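Local structure of acyl-CoA thioesterase II TesB2 (Mycobacterium marinum, 3U0A) at residues D160-L165 with A169-V174; S242-S245 with A251-H254. The protein probably hydrolyses fatty acyl-CoA thioesters, releasing the free fatty acid and coenzyme A. One frame throughout, in Å; residues are numbered along the deposited sequence.

Interaction 1: D160-L165 with A169-V174; sequences DLLAPL and ASQQQV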
loop_
_atom_site.group_PDB
_atom_site.type_symbol
_atom_site.label_atom_id
_atom_site.label_comp_id
_atom_site.label_asym_id
_atom_site.label_seq_id
_atom_site.Cartn_x
_atom_site.Cartn_y
_atom_site.Cartn_z
ATOM N N ASP A 160 16.867 -23.278 -3.980
ATOM C CA ASP A 160 16.692 -24.609 -3.333
ATOM C C ASP A 160 16.472 -24.637 -1.821
ATOM O O ASP A 160 16.058 -25.660 -1.289
ATOM C CB ASP A 160 17.910 -25.507 -3.618
ATOM C CG ASP A 160 17.801 -26.216 -4.938
ATOM O OD1 ASP A 160 16.677 -26.269 -5.489
ATOM O OD2 ASP A 160 18.825 -26.729 -5.436
ATOM N N LEU A 161 16.803 -23.556 -1.127
ATOM C CA LEU A 161 16.584 -23.491 0.317
ATOM C C LEU A 161 15.310 -22.694 0.687
ATOM O O LEU A 161 14.918 -22.645 1.874
ATOM C CB LEU A 161 17.817 -22.913 1.014
ATOM C CG LEU A 161 19.092 -23.689 0.663
ATOM C CD1 LEU A 161 20.349 -23.046 1.284
ATOM C CD2 LEU A 161 18.915 -25.173 1.037
ATOM N N LEU A 162 14.673 -22.073 -0.298
ATOM C CA LEU A 162 13.605 -21.144 0.005
ATOM C C LEU A 162 12.381 -21.947 0.411
ATOM O O LEU A 162 12.036 -22.905 -0.266
ATOM C CB LEU A 162 13.300 -20.291 -1.222
ATOM C CG LEU A 162 12.221 -19.220 -1.101
ATOM C CD1 LEU A 162 12.500 -18.137 -2.146
ATOM C CD2 LEU A 162 10.834 -19.830 -1.261
ATOM N N ALA A 163 11.726 -21.568 1.501
ATOM C CA ALA A 163 10.517 -22.265 1.941
ATOM C C ALA A 163 9.316 -21.739 1.145
ATOM O O ALA A 163 8.840 -20.625 1.403
ATOM C CB ALA A 163 10.293 -22.062 3.441
ATOM N N PRO A 164 8.845 -22.520 0.146
ATOM C CA PRO A 164 7.800 -21.958 -0.693
ATOM C C PRO A 164 6.421 -22.020 -0.008
ATOM O O PRO A 164 6.197 -22.819 0.894
ATOM C CB PRO A 164 7.855 -22.836 -1.977
ATOM C CG PRO A 164 8.929 -23.856 -1.758
ATOM C CD PRO A 164 9.205 -23.887 -0.282
ATOM N N LEU A 165 5.519 -21.153 -0.444
ATOM C CA LEU A 165 4.133 -21.210 -0.057
ATOM C C LEU A 165 3.280 -21.707 -1.221
ATOM O O LEU A 165 3.659 -21.588 -2.397
ATOM C CB LEU A 165 3.619 -19.829 0.388
ATOM C CG LEU A 165 4.273 -19.134 1.603
ATOM C CD1 LEU A 165 3.671 -17.733 1.644
ATOM C CD2 LEU A 165 4.142 -19.895 2.935
ATOM N N ALA A 169 3.817 -17.835 -7.471
ATOM C CA ALA A 169 4.608 -17.779 -8.705
ATOM C C ALA A 169 6.095 -17.377 -8.484
ATOM O O ALA A 169 6.987 -17.857 -9.188
ATOM C CB ALA A 169 3.949 -16.820 -9.694
ATOM N N SER A 170 6.364 -16.524 -7.507
ATOM C CA SER A 170 7.580 -15.772 -7.524
ATOM C C SER A 170 7.903 -15.246 -6.144
ATOM O O SER A 170 7.361 -14.228 -5.714
ATOM C CB SER A 170 7.402 -14.621 -8.512
ATOM O OG SER A 170 8.632 -14.096 -8.940
ATOM N N GLN A 171 8.793 -15.945 -5.454
ATOM C CA GLN A 171 9.202 -15.594 -4.095
ATOM C C GLN A 171 10.675 -15.321 -4.114
ATOM O O GLN A 171 11.430 -15.891 -4.911
ATOM C CB GLN A 171 8.951 -16.748 -3.074
ATOM C CG GLN A 171 7.500 -16.936 -2.661
ATOM C CD GLN A 171 7.272 -18.235 -1.906
ATOM O OE1 GLN A 171 6.653 -19.168 -2.427
ATOM N NE2 GLN A 171 7.764 -18.303 -0.672
ATOM N N GLN A 172 11.093 -14.470 -3.197
ATOM C CA GLN A 172 12.500 -14.270 -2.986
ATOM C C GLN A 172 12.767 -13.878 -1.542
ATOM O O GLN A 172 12.004 -13.128 -0.960
ATOM C CB GLN A 172 13.016 -13.229 -3.949
ATOM C CG GLN A 172 14.376 -12.706 -3.577
ATOM C CD GLN A 172 15.049 -11.987 -4.716
ATOM O OE1 GLN A 172 15.865 -12.594 -5.395
ATOM N NE2 GLN A 172 14.706 -10.704 -4.952
ATOM N N GLN A 173 13.841 -14.419 -0.973
ATOM C CA GLN A 173 14.262 -14.076 0.378
ATOM C C GLN A 173 15.673 -13.533 0.399
ATOM O O GLN A 173 16.589 -14.159 -0.145
ATOM C CB GLN A 173 14.103 -15.279 1.304
ATOM C CG GLN A 173 12.661 -15.426 1.755
ATOM C CD GLN A 173 12.335 -16.793 2.301
ATOM O OE1 GLN A 173 13.167 -17.707 2.257
ATOM N NE2 GLN A 173 11.125 -16.945 2.834
ATOM N N VAL A 174 15.829 -12.361 1.024
ATOM C CA VAL A 174 17.123 -11.697 1.167
ATOM C C VAL A 174 17.395 -11.262 2.603
ATOM O O VAL A 174 16.545 -10.640 3.239
ATOM C CB VAL A 174 17.215 -10.445 0.271
ATOM C CG1 VAL A 174 18.657 -9.978 0.203
ATOM C CG2 VAL A 174 16.702 -10.747 -1.125
#
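Gln171 reaches from its strand across to the 160-165 loop and uses both ends of its amide to grip the loop's backbone. Gln171 OE1 accepts a nearly straight bond from Leu165 N (3.0 Å, 171° at the hydrogen), while Gln171 NE2 donates a longer, bent one to Ala163 O (3.3 Å, 141°). A carbonyl and the N-H two residues further on are what a single residue of a parallel neighbouring strand would engage with its own N-H and C=O, so the glutamine amide takes the place of such a residue, and this pair of bonds fixes its rotation. Pro164, with no N-H to offer, fits between the two bonded residues and brings its CA within 3.5 Å of Gln171 OE1. Leu162 supplies the apolar part: with CG anti to its backbone N (chi1 -179°), CD2 lies 3.5 Å from Gln171 NE2 and CD1 3.9 Å from Gln171 CB. Its CG also packs near Gln173 OE1, whose partner nitrogen, NE2, is hydrogen-bonded to Asp240. Gln172 turns from the loop and bonds through NE2 to Gln241. The loop follows strand 152-156 and leads into strand 171-178, which is itself flanked by strands 152-156 and 237-247.

Interaction 2: S242-S245 with A251-H254; sequences SSPS and ALTH
Ser243 lays its CB and OG over the Thr253 methyl, CG2, at 3.8 and 3.7 Å, and its hydroxyl continues to the backbone of the opposite strand. Swung opposite the backbone N (chi1 -176°), Ser243 OG donates to Leu252 O at 2.8 Å, from a position tilted 29° out of the carbonyl plane. Pro244 has no N-H to give; the Ser243 hydroxyl donates to Leu252 O instead, which probably suits a serine to this place, while Pro244 CD rests against Leu252 O at 3.4 Å. The hydroxyl is also hydrogen-bonded to His119 of the second subunit, which satisfies it in a buried setting. On either side of this irregularity backbone bonds join the strands: Ser242 N to His254 O (2.9 Å), with a weak return bond from His254 N to Ser242 O, and Leu252 N to Ser245 O (3.0 Å). Thr253 OG1 bonds to Gln270 O on strand 264-275, and Ser245 OG to Arg229 of the second subunit. The ring of His254 meets that of His254 of the second subunit, close to a bound sulfate. Ser243 lies across from Thr253, and Pro244 is inserted before the next backbone bond: Leu252 N bonds to Ser245 O and not to Pro244 O, a shift of one residue consistent with a beta bulge. It falls in the antiparallel hairpin of strands 237-247 and 250-259, in the second hotdog-type thioesterase domain of the chain, consistent with the double-hotdog architecture of TesB-type enzymes.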
loop_
_atom_site.group_PDB
_atom_site.type_symbol
_atom_site.label_atom_id
_atom_site.label_comp_id
_atom_site.label_asym_id
_atom_site.label_seq_id
_atom_site.Cartn_x
_atom_site.Cartn_y
_atom_site.Cartn_z
ATOM N N SER A 242 7.732 -11.388 -2.349
ATOM C CA SER A 242 7.008 -12.102 -3.380
ATOM C C SER A 242 6.453 -11.149 -4.428
ATOM O O SER A 242 6.263 -9.968 -4.174
ATOM C CB SER A 242 5.874 -12.945 -2.780
ATOM O OG SER A 242 4.586 -12.369 -2.984
ATOM N N SER A 243 6.195 -11.682 -5.609
ATOM C CA SER A 243 5.542 -10.955 -6.665
ATOM C C SER A 243 4.288 -11.722 -7.004
ATOM O O SER A 243 4.331 -12.660 -7.773
ATOM C CB SER A 243 6.443 -10.842 -7.884
ATOM O OG SER A 243 5.827 -10.052 -8.889
ATOM N N PRO A 244 3.152 -11.328 -6.408
ATOM C CA PRO A 244 1.964 -12.133 -6.621
ATOM C C PRO A 244 1.425 -12.029 -8.039
ATOM O O PRO A 244 0.624 -12.857 -8.441
ATOM C CB PRO A 244 0.979 -11.582 -5.602
ATOM C CG PRO A 244 1.431 -10.212 -5.325
ATOM C CD PRO A 244 2.908 -10.213 -5.474
ATOM N N SER A 245 1.857 -11.050 -8.814
ATOM C CA SER A 245 1.251 -10.842 -10.132
ATOM C C SER A 245 2.097 -9.936 -10.983
ATOM O O SER A 245 2.747 -9.067 -10.478
ATOM C CB SER A 245 -0.159 -10.249 -9.964
ATOM O OG SER A 245 -0.879 -10.238 -11.161
ATOM N N ALA A 251 4.221 -4.983 -12.633
ATOM C CA ALA A 251 4.436 -6.092 -11.739
ATOM C C ALA A 251 4.163 -5.566 -10.357
ATOM O O ALA A 251 4.571 -4.478 -10.023
ATOM C CB ALA A 251 5.861 -6.614 -11.843
ATOM N N LEU A 252 3.468 -6.340 -9.549
ATOM C CA LEU A 252 3.258 -5.998 -8.189
ATOM C C LEU A 252 4.145 -6.869 -7.357
ATOM O O LEU A 252 4.325 -8.051 -7.647
ATOM C CB LEU A 252 1.817 -6.242 -7.808
ATOM C CG LEU A 252 1.383 -5.687 -6.463
ATOM C CD1 LEU A 252 1.578 -4.169 -6.444
ATOM C CD2 LEU A 252 -0.056 -6.099 -6.205
ATOM N N THR A 253 4.706 -6.263 -6.316
ATOM C CA THR A 253 5.523 -6.968 -5.346
ATOM C C THR A 253 5.141 -6.563 -3.914
ATOM O O THR A 253 4.410 -5.607 -3.659
ATOM C CB THR A 253 7.027 -6.762 -5.642
ATOM O OG1 THR A 253 7.407 -5.391 -5.436
ATOM C CG2 THR A 253 7.344 -7.188 -7.092
ATOM N N HIS A 254 5.637 -7.353 -2.982
ATOM C CA HIS A 254 5.129 -7.366 -1.620
ATOM C C HIS A 254 6.126 -7.998 -0.717
ATOM O O HIS A 254 6.687 -9.062 -1.061
ATOM C CB HIS A 254 3.859 -8.198 -1.558
ATOM C CG HIS A 254 3.382 -8.450 -0.158
ATOM N ND1 HIS A 254 2.777 -7.509 0.572
ATOM C CD2 HIS A 254 3.490 -9.583 0.663
ATOM C CE1 HIS A 254 2.479 -8.009 1.792
ATOM N NE2 HIS A 254 2.922 -9.277 1.843
#

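Interaction 1 lies at the surface and interaction 2 is wholly buried, yet they meet along neighbouring strands: 171-178 lies beside 237-247, and Ser170 O probably accepts a hydrogen bond from Ser243 N at 2.8 Å. In interaction 1 a side-chain amide ties an irregular loop to an adjoining strand, with a leucine as its apolar contribution. Interaction 2 instead holds two strands of a hairpin by backbone bonds, a serine hydroxyl standing in where proline interrupts them. Both lie in the second hotdog-type half of the chain and both touch the second subunit: interaction 1 through Ala169 and Leu165, interaction 2 more extensively, through a beta ladder, two serine hydroxyls and a histidine ring.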